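Local coordinates for 5-methylthioribose-1-phosphate isomerase (Saccharomyces cerevisiae, PDB 1W2W), which catalyses the interconversion of methylthioribose-1-phosphate and methylthioribulose-1-phosphate in the methionine salvage pathway, at residues L116-I119 with K120-K124. Residues are numbered along the deposited sequence; the frame is centred on the assembly and turned at random.
Sequences LVEI and KNILK
The carbonyl oxygens of L116 and I119 accept hydrogen bonds from the amides of K120 and L123 in overlapping turns of an amphipathic alpha-helix, 111-124, in the N-terminal part of the isomerase held by this chain. The evidence for regular helix is the i to i+4 bonding: K120 N lies 2.9 Å from L116 O, with an N-H...O angle of 163°, and L123 N is 2.8 Å from I119 O. N121 to V117 and I122 to E118 repeat the pattern.

Packing is tight on the side that faces the neighbouring helices. L116, I119 and L123 are all buried; L116 rests on L103 of helix 88-103, while L123 touches W88 and N96 as well as F132 of helix 129-168. K120 crosses to helix 88-103 with its chain extended beyond CG, starting with CG 3.4 Å from L116 O, and its NZ forms a salt bridge with D100.

E118 and I122 occupy an intermediate position, both touching Y139. The E118 chain bends at chi2 (42°), bringing OE2 to 3.8 Å from I122 CG1, and the two side chains meet nearly at right angles. Cutting I122 back to an alanine removes CG1 and CD1, which would probably open a gap beside Y139 and S135 and leave E118 OE2 without its aliphatic neighbour.

Toward solvent the contacts loosen. At 3.9 Å, E118 OE1 and N121 ND2 are merely near each other, with their carboxylate and amide planes turned 65° apart. The exposed V117 and N121 run side by side in the same direction, V117 CG1 anti to its own amide nitrogen and coming to 4.1 Å from N121 ND2.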
ATOM      1  N   LEU A 116      15.886 -24.235 -16.133  1.00 13.43           N
ATOM      2  CA  LEU A 116      15.367 -25.567 -16.457  1.00 15.49           C
ATOM      3  C   LEU A 116      15.718 -25.984 -17.888  1.00 16.74           C
ATOM      4  O   LEU A 116      15.945 -27.165 -18.155  1.00 16.60           O
ATOM      5  CB  LEU A 116      13.859 -25.664 -16.212  1.00 15.77           C
ATOM      6  CG  LEU A 116      13.442 -25.477 -14.747  1.00 16.51           C
ATOM      7  CD1 LEU A 116      11.935 -25.651 -14.587  1.00 17.86           C
ATOM      8  CD2 LEU A 116      14.210 -26.395 -13.790  1.00 17.32           C
ATOM      9  N   VAL A 117      15.772 -25.018 -18.801  1.00 17.00           N
ATOM     10  CA  VAL A 117      16.221 -25.275 -20.171  1.00 17.87           C
ATOM     11  C   VAL A 117      17.648 -25.825 -20.156  1.00 18.03           C
ATOM     12  O   VAL A 117      17.950 -26.824 -20.818  1.00 18.67           O
ATOM     13  CB  VAL A 117      16.148 -23.991 -21.041  1.00 17.82           C
ATOM     14  CG1 VAL A 117      16.950 -24.149 -22.335  1.00 19.19           C
ATOM     15  CG2 VAL A 117      14.694 -23.609 -21.325  1.00 18.18           C
ATOM     16  N   GLU A 118      18.516 -25.178 -19.385  1.00 16.65           N
ATOM     17  CA  GLU A 118      19.899 -25.602 -19.266  1.00 18.32           C
ATOM     18  C   GLU A 118      19.978 -26.986 -18.630  1.00 17.08           C
ATOM     19  O   GLU A 118      20.746 -27.836 -19.094  1.00 18.67           O
ATOM     20  CB  GLU A 118      20.721 -24.589 -18.468  1.00 18.85           C
ATOM     21  CG  GLU A 118      22.228 -24.813 -18.516  1.00 24.86           C
ATOM     22  CD  GLU A 118      22.752 -25.178 -19.896  1.00 29.51           C
ATOM     23  OE1 GLU A 118      22.437 -24.473 -20.881  1.00 31.73           O
ATOM     24  OE2 GLU A 118      23.491 -26.178 -19.993  1.00 31.89           O
ATOM     25  N   ILE A 119      19.185 -27.222 -17.584  1.00 16.57           N
ATOM     26  CA  ILE A 119      19.197 -28.540 -16.942  1.00 15.08           C
ATOM     27  C   ILE A 119      18.742 -29.626 -17.929  1.00 16.24           C
ATOM     28  O   ILE A 119      19.330 -30.717 -17.967  1.00 15.60           O
ATOM     29  CB  ILE A 119      18.357 -28.562 -15.654  1.00 15.64           C
ATOM     30  CG1 ILE A 119      19.009 -27.674 -14.586  1.00 14.46           C
ATOM     31  CG2 ILE A 119      18.160 -30.015 -15.162  1.00 13.54           C
ATOM     32  CD1 ILE A 119      18.114 -27.337 -13.396  1.00 16.69           C
ATOM     33  N   LYS A 120      17.716 -29.333 -18.724  1.00 15.86           N
ATOM     34  CA  LYS A 120      17.292 -30.274 -19.770  1.00 18.39           C
ATOM     35  C   LYS A 120      18.388 -30.560 -20.800  1.00 18.79           C
ATOM     36  O   LYS A 120      18.544 -31.706 -21.258  1.00 19.24           O
ATOM     37  CB  LYS A 120      16.029 -29.794 -20.479  1.00 16.38           C
ATOM     38  CG  LYS A 120      14.768 -29.986 -19.662  1.00 19.77           C
ATOM     39  CD  LYS A 120      13.537 -29.752 -20.511  1.00 21.58           C
ATOM     40  CE  LYS A 120      12.274 -29.876 -19.689  1.00 22.87           C
ATOM     41  NZ  LYS A 120      11.114 -29.926 -20.619  1.00 24.16           N
ATOM     42  N   ASN A 121      19.138 -29.526 -21.171  1.00 19.93           N
ATOM     43  CA  ASN A 121      20.276 -29.702 -22.070  1.00 20.98           C
ATOM     44  C   ASN A 121      21.355 -30.578 -21.452  1.00 20.85           C
ATOM     45  O   ASN A 121      21.969 -31.415 -22.128  1.00 20.62           O
ATOM     46  CB  ASN A 121      20.879 -28.349 -22.453  1.00 21.99           C
ATOM     47  CG  ASN A 121      20.052 -27.625 -23.493  1.00 24.90           C
ATOM     48  OD1 ASN A 121      19.284 -28.246 -24.232  1.00 27.13           O
ATOM     49  ND2 ASN A 121      20.197 -26.306 -23.552  1.00 28.92           N
ATOM     50  N   ILE A 122      21.593 -30.390 -20.159  1.00 20.05           N
ATOM     51  CA  ILE A 122      22.509 -31.267 -19.452  1.00 19.24           C
ATOM     52  C   ILE A 122      21.975 -32.698 -19.431  1.00 19.50           C
ATOM     53  O   ILE A 122      22.730 -33.644 -19.664  1.00 21.36           O
ATOM     54  CB  ILE A 122      22.791 -30.759 -18.033  1.00 19.03           C
ATOM     55  CG1 ILE A 122      23.570 -29.439 -18.109  1.00 18.51           C
ATOM     56  CG2 ILE A 122      23.611 -31.793 -17.255  1.00 19.58           C
ATOM     57  CD1 ILE A 122      23.666 -28.723 -16.768  1.00 18.64           C
ATOM     58  N   LEU A 123      20.685 -32.857 -19.158  1.00 18.98           N
ATOM     59  CA  LEU A 123      20.098 -34.194 -19.097  1.00 19.24           C
ATOM     60  C   LEU A 123      20.261 -34.909 -20.436  1.00 21.04           C
ATOM     61  O   LEU A 123      20.576 -36.103 -20.474  1.00 20.60           O
ATOM     62  CB  LEU A 123      18.622 -34.120 -18.710  1.00 19.35           C
ATOM     63  CG  LEU A 123      17.861 -35.427 -18.504  1.00 17.15           C
ATOM     64  CD1 LEU A 123      18.508 -36.350 -17.487  1.00 16.23           C
ATOM     65  CD2 LEU A 123      16.413 -35.143 -18.138  1.00 18.42           C
ATOM     66  N   LYS A 124      20.046 -34.178 -21.527  1.00 21.04           N
ATOM     67  CA  LYS A 124      20.133 -34.760 -22.871  1.00 24.88           C
ATOM     68  C   LYS A 124      21.547 -35.171 -23.282  1.00 24.19           C
ATOM     69  O   LYS A 124      21.725 -36.011 -24.165  1.00 25.40           O
ATOM     70  CB  LYS A 124      19.527 -33.814 -23.912  1.00 24.33           C
ATOM     71  CG  LYS A 124      18.016 -33.815 -23.912  1.00 28.76           C
ATOM     72  CD  LYS A 124      17.467 -32.406 -24.137  1.00 32.68           C
ATOM     73  CE  LYS A 124      17.707 -31.928 -25.560  1.00 35.00           C
ATOM     74  NZ  LYS A 124      16.471 -31.280 -26.097  1.00 36.50           N
TER